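Local coordinates for pirin family protein (Acinetobacter baumannii, PDB 6D0P) that probably acts as a metal-dependent quercetin 2,3-dioxygenase of the pirin family, a two-cupin protein that binds one metal ion per subunit, at residues Asn27-Asp32 against Gln36-Phe41; Pro65-Glu70 against Ile278-Arg283; His82-Gly87 against Gly141-Ile146; Pro259-Gly264 against Asn269-Ile274. All coordinates share one frame; numbering follows the deposited sequence.

Contact 1: Asn27-Asp32 against Gln36-Phe41; sequences NLFSYD and QTLSPF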
loop_
_atom_site.group_PDB
_atom_site.type_symbol
_atom_site.label_atom_id
_atom_site.label_comp_id
_atom_site.label_asym_id
_atom_site.label_seq_id
_atom_site.Cartn_x
_atom_site.Cartn_y
_atom_site.Cartn_z
ATOM N N ASN A 27 6.950 -1.735 9.246
ATOM C CA ASN A 27 5.755 -2.487 8.944
ATOM C C ASN A 27 4.636 -1.896 9.792
ATOM O O ASN A 27 4.733 -1.957 11.012
ATOM C CB ASN A 27 5.889 -3.975 9.260
ATOM C CG ASN A 27 4.590 -4.696 8.984
ATOM O OD1 ASN A 27 3.888 -5.088 9.910
ATOM N ND2 ASN A 27 4.208 -4.753 7.725
ATOM N N LEU A 28 3.623 -1.333 9.172
ATOM C CA LEU A 28 2.534 -0.697 9.949
ATOM C C LEU A 28 1.393 -1.687 10.195
ATOM O O LEU A 28 0.665 -1.542 11.182
ATOM C CB LEU A 28 2.080 0.569 9.240
ATOM C CG LEU A 28 3.189 1.590 9.013
ATOM C CD1 LEU A 28 2.607 2.900 8.522
ATOM C CD2 LEU A 28 4.001 1.796 10.285
ATOM N N PHE A 29 1.222 -2.661 9.318
ATOM C CA PHE A 29 0.277 -3.735 9.607
ATOM C C PHE A 29 0.615 -4.939 8.727
ATOM O O PHE A 29 1.225 -4.829 7.631
ATOM C CB PHE A 29 -1.196 -3.299 9.486
ATOM C CG PHE A 29 -1.704 -2.884 8.128
ATOM C CD1 PHE A 29 -1.930 -3.819 7.125
ATOM C CD2 PHE A 29 -2.037 -1.560 7.870
ATOM C CE1 PHE A 29 -2.417 -3.412 5.887
ATOM C CE2 PHE A 29 -2.555 -1.166 6.656
ATOM C CZ PHE A 29 -2.748 -2.102 5.661
ATOM N N SER A 30 0.192 -6.085 9.238
ATOM C CA SER A 30 0.365 -7.351 8.574
ATOM C C SER A 30 -0.821 -8.281 8.870
ATOM O O SER A 30 -1.297 -8.340 9.996
ATOM C CB SER A 30 1.666 -7.996 8.988
ATOM O OG SER A 30 1.756 -9.302 8.434
ATOM N N TYR A 31 -1.185 -9.088 7.875
ATOM C CA TYR A 31 -2.265 -10.083 7.978
ATOM C C TYR A 31 -1.883 -11.156 9.009
ATOM O O TYR A 31 -2.742 -11.834 9.548
ATOM C CB TYR A 31 -2.519 -10.769 6.632
ATOM C CG TYR A 31 -1.417 -11.672 6.157
ATOM C CD1 TYR A 31 -1.390 -13.010 6.524
ATOM C CD2 TYR A 31 -0.412 -11.205 5.335
ATOM C CE1 TYR A 31 -0.364 -13.849 6.120
ATOM C CE2 TYR A 31 0.599 -12.035 4.889
ATOM C CZ TYR A 31 0.635 -13.358 5.300
ATOM O OH TYR A 31 1.636 -14.180 4.868
ATOM N N ASP A 32 -0.589 -11.295 9.239
ATOM C CA ASP A 32 -0.068 -12.319 10.129
ATOM C C ASP A 32 -0.392 -11.965 11.584
ATOM O O ASP A 32 -0.437 -12.843 12.411
ATOM C CB ASP A 32 1.446 -12.490 9.965
ATOM C CG ASP A 32 1.951 -13.812 10.520
ATOM O OD1 ASP A 32 1.409 -14.865 10.112
ATOM O OD2 ASP A 32 2.870 -13.779 11.364
ATOM N N GLN A 36 -8.132 -11.175 9.279
ATOM C CA GLN A 36 -9.386 -10.820 8.618
ATOM C C GLN A 36 -9.849 -9.392 8.963
ATOM O O GLN A 36 -10.601 -8.780 8.185
ATOM C CB GLN A 36 -10.488 -11.800 9.005
ATOM C CG GLN A 36 -10.210 -13.234 8.572
ATOM C CD GLN A 36 -10.333 -13.442 7.079
ATOM O OE1 GLN A 36 -10.694 -12.535 6.328
ATOM N NE2 GLN A 36 -10.047 -14.664 6.643
ATOM N N THR A 37 -9.415 -8.857 10.093
ATOM C CA THR A 37 -9.790 -7.487 10.473
ATOM C C THR A 37 -9.364 -6.470 9.397
ATOM O O THR A 37 -10.045 -5.439 9.181
ATOM C CB THR A 37 -9.143 -7.113 11.812
ATOM O OG1 THR A 37 -9.665 -8.036 12.770
ATOM C CG2 THR A 37 -9.415 -5.689 12.229
ATOM N N LEU A 38 -8.246 -6.738 8.731
ATOM C CA LEU A 38 -7.716 -5.835 7.722
ATOM C C LEU A 38 -8.325 -6.052 6.331
ATOM O O LEU A 38 -8.079 -5.227 5.441
ATOM C CB LEU A 38 -6.211 -6.079 7.615
ATOM C CG LEU A 38 -5.396 -5.767 8.864
ATOM C CD1 LEU A 38 -3.982 -6.310 8.699
ATOM C CD2 LEU A 38 -5.354 -4.266 9.116
ATOM N N SER A 39 -9.030 -7.157 6.103
ATOM C CA SER A 39 -9.493 -7.555 4.744
ATOM C C SER A 39 -10.195 -6.390 4.036
ATOM O O SER A 39 -11.146 -5.811 4.566
ATOM C CB SER A 39 -10.390 -8.782 4.820
ATOM O OG SER A 39 -10.807 -9.211 3.526
ATOM N N PRO A 40 -9.843 -6.105 2.784
ATOM C CA PRO A 40 -8.960 -6.891 1.926
ATOM C C PRO A 40 -7.466 -6.566 1.954
ATOM O O PRO A 40 -6.737 -7.041 1.079
ATOM C CB PRO A 40 -9.521 -6.514 0.532
ATOM C CG PRO A 40 -9.922 -5.068 0.697
ATOM C CD PRO A 40 -10.522 -5.020 2.074
ATOM N N PHE A 41 -7.020 -5.734 2.897
ATOM C CA PHE A 41 -5.645 -5.326 2.948
ATOM C C PHE A 41 -4.833 -6.390 3.673
ATOM O O PHE A 41 -5.309 -6.953 4.628
ATOM C CB PHE A 41 -5.531 -3.926 3.547
ATOM C CG PHE A 41 -6.363 -2.953 2.760
ATOM C CD1 PHE A 41 -5.947 -2.534 1.508
ATOM C CD2 PHE A 41 -7.602 -2.542 3.223
ATOM C CE1 PHE A 41 -6.736 -1.696 0.729
ATOM C CE2 PHE A 41 -8.383 -1.693 2.455
ATOM C CZ PHE A 41 -7.953 -1.273 1.214
#
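Phe29 and Leu38 carry this contact, a turn between two neighbouring antiparallel strands of the N-terminal cupin. Strand 23-30 runs into the short helix 31-34, a 3-10 segment ends at Leu38, and the chain enters strand 41-52 at Phe41. The Leu38 side chain meets the Phe29 ring at a slant. Its CD2 methyl stands over one face in a CH-pi contact, 4.2 Å from the ring centroid and displaced toward the rim. The other methyl meets the ring beside CG, with Leu38 CD1 3.6 Å from Phe29 CD1. That methyl also lies against the carbonyl O of Ser30. Phe29 CG sits between its own backbone N and carbonyl carbon (chi1 65°), which carries the ring toward the turn. The far end of the ring rests obliquely on Phe41, where Phe29 CE1 is 3.9 Å from Phe41 CB. The Phe41 ring itself leads away, toward Leu128 and Val130. Leu207, from strand 205-210 of the C-terminal cupin, touches Phe29, Leu38 and Phe41, and the cluster thereby joins the two domains. Leu28 and Phe29 both face Leu44 in a classic beta bulge. At the helix start Ser30 is the N-cap: Asp32 N donates to Ser30 OG at 3.2 Å, with an N-H...O angle of 161°.

Contact 2: Pro65-Glu70 against Ile278-Arg283; sequences PHRGFE and INDFNR. With MN (manganese (II) ion), chain G.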
loop_
_atom_site.group_PDB
_atom_site.type_symbol
_atom_site.label_atom_id
_atom_site.label_comp_id
_atom_site.label_asym_id
_atom_site.label_seq_id
_atom_site.Cartn_x
_atom_site.Cartn_y
_atom_site.Cartn_z
ATOM N N PRO A 65 9.469 -14.106 -5.697
ATOM C CA PRO A 65 8.168 -14.381 -6.239
ATOM C C PRO A 65 7.000 -13.799 -5.436
ATOM O O PRO A 65 7.157 -13.453 -4.253
ATOM C CB PRO A 65 8.088 -15.912 -6.187
ATOM C CG PRO A 65 8.849 -16.254 -4.942
ATOM C CD PRO A 65 9.969 -15.241 -4.913
ATOM N N HIS A 66 5.855 -13.707 -6.109
ATOM C CA HIS A 66 4.575 -13.382 -5.480
ATOM C C HIS A 66 3.486 -14.193 -6.169
ATOM O O HIS A 66 3.552 -14.411 -7.403
ATOM C CB HIS A 66 4.186 -11.895 -5.597
ATOM C CG HIS A 66 5.103 -10.933 -4.930
ATOM N ND1 HIS A 66 5.256 -10.908 -3.554
ATOM C CD2 HIS A 66 5.842 -9.913 -5.427
ATOM C CE1 HIS A 66 6.104 -9.933 -3.237
ATOM N NE2 HIS A 66 6.457 -9.291 -4.371
ATOM N N ARG A 67 2.486 -14.626 -5.398
ATOM C CA ARG A 67 1.330 -15.250 -5.985
ATOM C C ARG A 67 0.122 -14.987 -5.090
ATOM O O ARG A 67 0.233 -15.084 -3.856
ATOM C CB ARG A 67 1.525 -16.761 -6.162
ATOM C CG ARG A 67 0.255 -17.511 -6.563
ATOM C CD ARG A 67 0.435 -19.021 -6.709
ATOM N NE ARG A 67 1.179 -19.365 -7.919
ATOM C CZ ARG A 67 1.480 -20.606 -8.289
ATOM N NH1 ARG A 67 1.161 -21.633 -7.504
ATOM N NH2 ARG A 67 2.086 -20.813 -9.445
ATOM N N GLY A 68 -1.011 -14.658 -5.728
ATOM C CA GLY A 68 -2.298 -14.610 -5.048
ATOM C C GLY A 68 -2.818 -13.236 -4.648
ATOM O O GLY A 68 -3.943 -13.149 -4.140
ATOM N N PHE A 69 -2.065 -12.183 -4.857
ATOM C CA PHE A 69 -2.491 -10.884 -4.373
ATOM C C PHE A 69 -1.857 -9.795 -5.233
ATOM O O PHE A 69 -1.248 -10.085 -6.285
ATOM C CB PHE A 69 -2.137 -10.757 -2.882
ATOM C CG PHE A 69 -0.670 -10.877 -2.612
ATOM C CD1 PHE A 69 -0.064 -12.118 -2.530
ATOM C CD2 PHE A 69 0.106 -9.748 -2.446
ATOM C CE1 PHE A 69 1.296 -12.225 -2.286
ATOM C CE2 PHE A 69 1.469 -9.861 -2.208
ATOM C CZ PHE A 69 2.058 -11.093 -2.139
ATOM N N GLU A 70 -2.054 -8.549 -4.814
ATOM C CA GLU A 70 -1.536 -7.402 -5.535
ATOM C C GLU A 70 -0.580 -6.610 -4.646
ATOM O O GLU A 70 -0.757 -6.586 -3.426
ATOM C CB GLU A 70 -2.667 -6.469 -5.957
ATOM C CG GLU A 70 -3.808 -7.172 -6.646
ATOM C CD GLU A 70 -4.810 -6.231 -7.288
ATOM O OE1 GLU A 70 -5.550 -5.543 -6.537
ATOM O OE2 GLU A 70 -4.813 -6.151 -8.528
ATOM N N ILE A 278 4.682 -23.222 -3.177
ATOM C CA ILE A 278 6.025 -23.600 -2.745
ATOM C C ILE A 278 6.658 -24.543 -3.770
ATOM O O ILE A 278 7.818 -24.345 -4.173
ATOM C CB ILE A 278 5.975 -24.269 -1.358
ATOM C CG1 ILE A 278 5.632 -23.254 -0.274
ATOM C CG2 ILE A 278 7.278 -25.001 -1.060
ATOM C CD1 ILE A 278 5.329 -23.882 1.066
ATOM N N ASN A 279 5.910 -25.565 -4.172
ATOM C CA ASN A 279 6.423 -26.573 -5.121
ATOM C C ASN A 279 6.726 -25.922 -6.481
ATOM O O ASN A 279 7.787 -26.183 -7.053
ATOM C CB ASN A 279 5.488 -27.780 -5.211
ATOM C CG ASN A 279 5.524 -28.603 -3.940
ATOM O OD1 ASN A 279 6.442 -28.459 -3.137
ATOM N ND2 ASN A 279 4.540 -29.467 -3.747
ATOM N N ASP A 280 5.814 -25.103 -6.982
ATOM C CA ASP A 280 5.991 -24.409 -8.263
ATOM C C ASP A 280 7.257 -23.542 -8.219
ATOM O O ASP A 280 8.088 -23.577 -9.146
ATOM C CB ASP A 280 4.776 -23.539 -8.600
ATOM C CG ASP A 280 3.534 -24.313 -9.020
ATOM O OD1 ASP A 280 3.658 -25.538 -9.262
ATOM O OD2 ASP A 280 2.436 -23.691 -9.083
ATOM N N PHE A 281 7.445 -22.811 -7.134
ATOM C CA PHE A 281 8.589 -21.911 -7.062
ATOM C C PHE A 281 9.894 -22.686 -6.872
ATOM O O PHE A 281 10.894 -22.362 -7.504
ATOM C CB PHE A 281 8.429 -20.890 -5.939
ATOM C CG PHE A 281 9.682 -20.094 -5.682
ATOM C CD1 PHE A 281 10.114 -19.138 -6.592
ATOM C CD2 PHE A 281 10.431 -20.303 -4.534
ATOM C CE1 PHE A 281 11.280 -18.422 -6.370
ATOM C CE2 PHE A 281 11.590 -19.572 -4.304
ATOM C CZ PHE A 281 12.013 -18.634 -5.224
ATOM N N ASN A 282 9.886 -23.680 -5.988
ATOM C CA ASN A 282 11.099 -24.417 -5.689
ATOM C C ASN A 282 11.538 -25.256 -6.899
ATOM O O ASN A 282 12.721 -25.519 -7.046
ATOM C CB ASN A 282 10.939 -25.233 -4.408
ATOM C CG ASN A 282 11.142 -24.391 -3.167
ATOM O OD1 ASN A 282 12.268 -24.213 -2.737
ATOM N ND2 ASN A 282 10.071 -23.890 -2.575
ATOM N N ARG A 283 10.621 -25.654 -7.772
ATOM C CA ARG A 283 10.981 -26.461 -8.930
ATOM C C ARG A 283 11.326 -25.562 -10.127
ATOM O O ARG A 283 11.482 -26.059 -11.235
ATOM C CB ARG A 283 9.860 -27.457 -9.245
ATOM C CG ARG A 283 9.796 -28.610 -8.254
ATOM C CD ARG A 283 10.975 -29.560 -8.430
ATOM N NE ARG A 283 10.774 -30.517 -9.512
ATOM C CZ ARG A 283 11.698 -31.363 -9.958
ATOM N NH1 ARG A 283 12.928 -31.328 -9.475
ATOM N NH2 ARG A 283 11.383 -32.248 -10.887
HETATM MN MN MN G . 7.873 -7.661 -4.712
HETATM O O HOH W 1 6.195 -5.884 -5.028
HETATM O O HOH W 2 7.608 -7.021 -2.598
#
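A salt bridge and a proline-aromatic contact join the metal-binding strand 64-66 of the N-terminal cupin, and the loop after it, to the C-terminal helix 271-282. Pro65 and Arg67 lie on either side of the metal ligand His66 in sequence. The Pro65 ring crosses the Phe281 side chain at about a right angle. Its CG sits over one face of the aromatic ring in a CH-pi contact, 3.7 Å from the centroid. Phe281 CG is anti to the backbone N (chi1 170°), and this swings the ring out from the helix to meet the proline. One helix position earlier, Asp280 receives Arg67. Both terminal nitrogens, NH1 and NH2 of Arg67, reach the single oxygen OD2 of Asp280, each at 2.9 Å. The oxygen lies close to the guanidinium plane and is met on its anti side, somewhat out of the carboxylate plane; the two planes are 75° apart. Arg67 NE bonds instead to Ala104 O. His66 NE2 binds the manganese at 2.2 Å, and His64, His108, Glu110 and two waters complete the site. Two N-H groups converging on one oxygen would be expected to favour the charged form of Asp280, and with Ala104 they fix the rotation of the guanidinium.

Contact 3: His82-Gly87 against Gly141-Ile146; sequences HKDSSG and GKYQAI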
loop_
_atom_site.group_PDB
_atom_site.type_symbol
_atom_site.label_atom_id
_atom_site.label_comp_id
_atom_site.label_asym_id
_atom_site.label_seq_id
_atom_site.Cartn_x
_atom_site.Cartn_y
_atom_site.Cartn_z
ATOM N N HIS A 82 11.462 -1.588 -11.349
ATOM C CA HIS A 82 11.133 -2.987 -11.126
ATOM C C HIS A 82 11.224 -3.699 -12.476
ATOM O O HIS A 82 11.030 -3.088 -13.511
ATOM C CB HIS A 82 9.776 -3.151 -10.435
ATOM C CG HIS A 82 8.656 -2.470 -11.144
ATOM N ND1 HIS A 82 7.788 -3.145 -11.965
ATOM C CD2 HIS A 82 8.301 -1.165 -11.204
ATOM C CE1 HIS A 82 6.929 -2.287 -12.491
ATOM N NE2 HIS A 82 7.217 -1.064 -12.031
ATOM N N LYS A 83 11.558 -4.977 -12.430
ATOM C CA LYS A 83 11.748 -5.778 -13.616
ATOM C C LYS A 83 11.376 -7.221 -13.277
ATOM O O LYS A 83 11.834 -7.724 -12.251
ATOM C CB LYS A 83 13.211 -5.743 -14.079
ATOM C CG LYS A 83 13.500 -6.624 -15.284
ATOM C CD LYS A 83 14.784 -6.327 -16.032
ATOM C CE LYS A 83 16.038 -6.664 -15.260
ATOM N NZ LYS A 83 17.238 -6.510 -16.119
ATOM N N ASP A 84 10.595 -7.868 -14.142
ATOM C CA ASP A 84 10.208 -9.269 -13.902
ATOM C C ASP A 84 11.015 -10.226 -14.792
ATOM O O ASP A 84 11.903 -9.815 -15.546
ATOM C CB ASP A 84 8.708 -9.484 -14.046
ATOM C CG ASP A 84 8.169 -9.232 -15.439
ATOM O OD1 ASP A 84 8.852 -9.604 -16.453
ATOM O OD2 ASP A 84 7.103 -8.655 -15.496
ATOM N N SER A 85 10.674 -11.502 -14.706
ATOM C CA SER A 85 11.323 -12.504 -15.549
ATOM C C SER A 85 10.720 -12.466 -16.964
ATOM O O SER A 85 11.394 -12.777 -17.937
ATOM C CB SER A 85 11.187 -13.870 -14.931
ATOM O OG SER A 85 9.834 -14.265 -14.908
ATOM N N SER A 86 9.443 -12.098 -17.063
ATOM C CA SER A 86 8.733 -12.022 -18.349
ATOM C C SER A 86 9.206 -10.796 -19.147
ATOM O O SER A 86 8.579 -10.442 -20.149
ATOM C CB SER A 86 7.225 -11.986 -18.138
ATOM O OG SER A 86 6.776 -13.100 -17.374
ATOM N N GLY A 87 10.275 -10.137 -18.670
ATOM C CA GLY A 87 10.887 -8.966 -19.331
ATOM C C GLY A 87 10.274 -7.632 -18.907
ATOM O O GLY A 87 10.942 -6.593 -18.986
ATOM N N GLY A 141 -0.860 -12.475 -14.056
ATOM C CA GLY A 141 -0.244 -11.267 -13.504
ATOM C C GLY A 141 -0.278 -10.123 -14.511
ATOM O O GLY A 141 -0.201 -10.354 -15.718
ATOM N N LYS A 142 -0.408 -8.899 -14.017
ATOM C CA LYS A 142 -0.481 -7.736 -14.884
ATOM C C LYS A 142 -0.018 -6.498 -14.119
ATOM O O LYS A 142 0.038 -6.486 -12.872
ATOM C CB LYS A 142 -1.915 -7.521 -15.376
ATOM C CG LYS A 142 -2.924 -7.198 -14.278
ATOM C CD LYS A 142 -4.358 -6.975 -14.764
ATOM C CE LYS A 142 -5.257 -6.482 -13.645
ATOM N NZ LYS A 142 -6.652 -6.266 -14.099
ATOM N N TYR A 143 0.302 -5.458 -14.881
ATOM C CA TYR A 143 0.746 -4.199 -14.301
ATOM C C TYR A 143 -0.228 -3.061 -14.578
ATOM O O TYR A 143 -0.883 -3.017 -15.608
ATOM C CB TYR A 143 2.070 -3.751 -14.925
ATOM C CG TYR A 143 3.226 -4.649 -14.588
ATOM C CD1 TYR A 143 3.867 -4.560 -13.370
ATOM C CD2 TYR A 143 3.682 -5.588 -15.492
ATOM C CE1 TYR A 143 4.948 -5.367 -13.060
ATOM C CE2 TYR A 143 4.750 -6.419 -15.190
ATOM C CZ TYR A 143 5.385 -6.311 -13.965
ATOM O OH TYR A 143 6.446 -7.115 -13.662
ATOM N N GLN A 144 -0.278 -2.120 -13.651
ATOM C CA GLN A 144 -0.948 -0.859 -13.873
ATOM C C GLN A 144 0.055 0.222 -13.470
ATOM O O GLN A 144 0.240 0.494 -12.261
ATOM C CB GLN A 144 -2.239 -0.686 -13.074
ATOM C CG GLN A 144 -3.390 -1.578 -13.505
ATOM C CD GLN A 144 -4.585 -1.364 -12.603
ATOM O OE1 GLN A 144 -5.236 -0.317 -12.667
ATOM N NE2 GLN A 144 -4.886 -2.367 -11.768
ATOM N N ALA A 145 0.735 0.780 -14.468
ATOM C CA ALA A 145 1.683 1.863 -14.225
ATOM C C ALA A 145 0.908 3.174 -14.299
ATOM O O ALA A 145 0.388 3.530 -15.340
ATOM C CB ALA A 145 2.821 1.830 -15.224
ATOM N N ILE A 146 0.802 3.863 -13.188
ATOM C CA ILE A 146 0.030 5.070 -13.144
ATOM C C ILE A 146 0.955 6.263 -12.898
ATOM O O ILE A 146 1.608 6.334 -11.883
ATOM C CB ILE A 146 -1.055 4.953 -12.069
ATOM C CG1 ILE A 146 -1.935 3.719 -12.298
ATOM C CG2 ILE A 146 -1.881 6.216 -12.035
ATOM C CD1 ILE A 146 -2.594 3.234 -11.067
HETATM O O HOH W 3 8.030 -5.976 -11.813
#
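Tyr143 CG lies anti to its carbonyl carbon (chi1 -67°), and the ring extends toward strand 80-84. Asp84 CG takes the place between its backbone N and carbonyl carbon (chi1 64°), which turns the carboxylate to the phenol. Tyr143 OH donates a hydrogen bond to Asp84 OD2; the modelled 2.5 Å is very short, and the exact length is doubtful. The oxygen comes in at the edge of the phenol ring, near its plane, and the carboxylate is tilted 26° from that plane. His82 runs beside the phenol in the opposite direction and meets it obliquely. Tyr143 CE1 lies at the edge of the His82 ring, 3.7 Å from His82 CE1. Within the N-terminal cupin this pairing joins strand 80-84 to the chain that leads into strand 145-146, itself paired with strand 97-101. His82 and Asp84 also lie beside the metal ligands Glu110 and His108. Water 3 bridges the two rings: it donates to Tyr143 OH at 2.7 Å and sits in the His82 ring plane, 2.8 Å from His82 ND1.

Contact 4: Pro259-Gly264 against Asn269-Ile274; sequences PIEGYG and NTKAEI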
loop_
_atom_site.group_PDB
_atom_site.type_symbol
_atom_site.label_atom_id
_atom_site.label_comp_id
_atom_site.label_asym_id
_atom_site.label_seq_id
_atom_site.Cartn_x
_atom_site.Cartn_y
_atom_site.Cartn_z
ATOM N N PRO A 259 -11.028 -17.400 3.565
ATOM C CA PRO A 259 -9.862 -17.774 4.359
ATOM C C PRO A 259 -8.547 -17.156 3.855
ATOM O O PRO A 259 -8.392 -16.913 2.667
ATOM C CB PRO A 259 -9.758 -19.306 4.242
ATOM C CG PRO A 259 -11.077 -19.742 3.666
ATOM C CD PRO A 259 -11.562 -18.561 2.854
ATOM N N ILE A 260 -7.623 -16.918 4.773
ATOM C CA ILE A 260 -6.315 -16.414 4.416
ATOM C C ILE A 260 -5.257 -17.436 4.846
ATOM O O ILE A 260 -5.157 -17.773 6.009
ATOM C CB ILE A 260 -6.008 -15.069 5.081
ATOM C CG1 ILE A 260 -7.036 -13.997 4.720
ATOM C CG2 ILE A 260 -4.594 -14.637 4.742
ATOM C CD1 ILE A 260 -6.973 -12.787 5.606
ATOM N N GLU A 261 -4.494 -17.932 3.884
ATOM C CA GLU A 261 -3.378 -18.818 4.179
ATOM C C GLU A 261 -2.148 -18.202 3.507
ATOM O O GLU A 261 -2.050 -18.182 2.259
ATOM C CB GLU A 261 -3.659 -20.243 3.703
ATOM C CG GLU A 261 -4.940 -20.841 4.265
ATOM C CD GLU A 261 -4.857 -21.373 5.686
ATOM O OE1 GLU A 261 -3.746 -21.741 6.114
ATOM O OE2 GLU A 261 -5.913 -21.434 6.356
ATOM N N GLY A 262 -1.249 -17.650 4.323
ATOM C CA GLY A 262 -0.073 -16.982 3.804
ATOM C C GLY A 262 1.216 -17.662 4.205
ATOM O O GLY A 262 1.297 -18.333 5.222
ATOM N N TYR A 263 2.214 -17.475 3.367
ATOM C CA TYR A 263 3.547 -17.989 3.610
ATOM C C TYR A 263 4.514 -17.137 2.796
ATOM O O TYR A 263 4.453 -17.151 1.559
ATOM C CB TYR A 263 3.637 -19.462 3.221
ATOM C CG TYR A 263 4.998 -20.069 3.422
ATOM C CD1 TYR A 263 5.439 -20.418 4.688
ATOM C CD2 TYR A 263 5.855 -20.272 2.354
ATOM C CE1 TYR A 263 6.690 -20.974 4.889
ATOM C CE2 TYR A 263 7.109 -20.831 2.534
ATOM C CZ TYR A 263 7.528 -21.178 3.808
ATOM O OH TYR A 263 8.760 -21.730 3.997
ATOM N N GLY A 264 5.358 -16.372 3.474
ATOM C CA GLY A 264 6.330 -15.519 2.773
ATOM C C GLY A 264 5.705 -14.586 1.743
ATOM O O GLY A 264 4.897 -13.727 2.074
ATOM N N ASN A 269 -5.811 -19.133 -0.311
ATOM C CA ASN A 269 -6.967 -19.384 0.554
ATOM C C ASN A 269 -6.764 -20.655 1.389
ATOM O O ASN A 269 -7.387 -20.775 2.474
ATOM C CB ASN A 269 -8.275 -19.491 -0.238
ATOM C CG ASN A 269 -8.641 -18.201 -0.935
ATOM O OD1 ASN A 269 -8.545 -18.125 -2.156
ATOM N ND2 ASN A 269 -9.004 -17.170 -0.177
ATOM N N THR A 270 -5.945 -21.596 0.907
ATOM C CA THR A 270 -5.782 -22.882 1.597
ATOM C C THR A 270 -4.304 -23.277 1.734
ATOM O O THR A 270 -3.441 -22.831 0.952
ATOM C CB THR A 270 -6.490 -24.005 0.823
ATOM O OG1 THR A 270 -5.745 -24.256 -0.373
ATOM C CG2 THR A 270 -7.932 -23.678 0.499
ATOM N N LYS A 271 -4.038 -24.167 2.695
ATOM C CA LYS A 271 -2.687 -24.702 2.895
ATOM C C LYS A 271 -2.280 -25.527 1.655
ATOM O O LYS A 271 -1.114 -25.495 1.240
ATOM C CB LYS A 271 -2.596 -25.496 4.203
ATOM C CG LYS A 271 -2.732 -24.651 5.468
ATOM C CD LYS A 271 -2.436 -25.388 6.766
ATOM C CE LYS A 271 -2.526 -24.469 7.967
ATOM N NZ LYS A 271 -1.781 -25.026 9.122
ATOM N N ALA A 272 -3.223 -26.246 1.048
ATOM C CA ALA A 272 -2.908 -27.025 -0.168
ATOM C C ALA A 272 -2.421 -26.088 -1.285
ATOM O O ALA A 272 -1.481 -26.414 -2.008
ATOM C CB ALA A 272 -4.120 -27.812 -0.608
ATOM N N GLU A 273 -3.055 -24.919 -1.424
ATOM C CA GLU A 273 -2.633 -23.948 -2.442
ATOM C C GLU A 273 -1.236 -23.409 -2.110
ATOM O O GLU A 273 -0.455 -23.142 -3.017
ATOM C CB GLU A 273 -3.622 -22.789 -2.552
ATOM C CG GLU A 273 -4.930 -23.157 -3.235
ATOM C CD GLU A 273 -6.057 -22.163 -2.981
ATOM O OE1 GLU A 273 -5.917 -21.310 -2.061
ATOM O OE2 GLU A 273 -7.090 -22.251 -3.680
ATOM N N ILE A 274 -0.934 -23.214 -0.825
ATOM C CA ILE A 274 0.398 -22.756 -0.403
ATOM C C ILE A 274 1.430 -23.836 -0.778
ATOM O O ILE A 274 2.490 -23.514 -1.277
ATOM C CB ILE A 274 0.437 -22.396 1.102
ATOM C CG1 ILE A 274 -0.304 -21.082 1.387
ATOM C CG2 ILE A 274 1.866 -22.334 1.620
ATOM C CD1 ILE A 274 0.221 -19.897 0.626
#
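Glu273 OE1 takes two backbone N-H groups at the start of helix 271-282, from Asn269 N at 2.8 Å and Thr270 N at 3.0 Å. The first comes nearly along the C-O bond and the second from above the carboxylate plane. In return Glu273 N donates to Thr270 OG1, and the exchange between Thr270 and Glu273 is a capping box. Here the helix start packs on the hairpin formed by strands 261-263 and 266-268 in the C-terminal part of the chain. Asn269, just before the N-cap, ties to the strand side. Its ND2 donates to Pro259 O at 2.9 Å, in the carbonyl plane, with an N-H...O angle of 151°. Glu261 is bent at chi2 (-79°), which folds its chain over the Asn269-Thr270 backbone. Its CG comes very near Asn269 O, a closeness that is doubtful because the side chain is modelled in two positions. In the conformer given, its carboxylate runs across the aliphatic part of Lys271. There Glu261 OE1 and Lys271 NZ are 4.9 Å apart, so any attraction is probably weak. One helical turn on, Ile274 faces the strand with both branches. Its CG1 and CD1 both rest against the carbonyl O of Glu261, while the methyl CG2 packs 3.7 Å from Tyr263 CB.

Overall arrangement
From the N terminus, contact 1 comes first: it closes the short turn between strands 23-30 and 41-52. Contact 2 then opens at 65-70 and closes only at helix 271-282, spanning more than 200 residues. Contacts 3 and 4 both fall within that span. Contact 3 bridges parts of the N-terminal cupin, and contact 4 closes the last hairpin onto the start of the helix. Contacts 2 and 4 thus share helix 271-282, where Ile278 CD1 packs on Tyr263 CE2 at 3.8 Å. Contacts 1 and 4 also touch, through Tyr31 and Gln36 against the 259-264 chain. The C-terminal hairpin and helix are thereby laid against the N-terminal cupin.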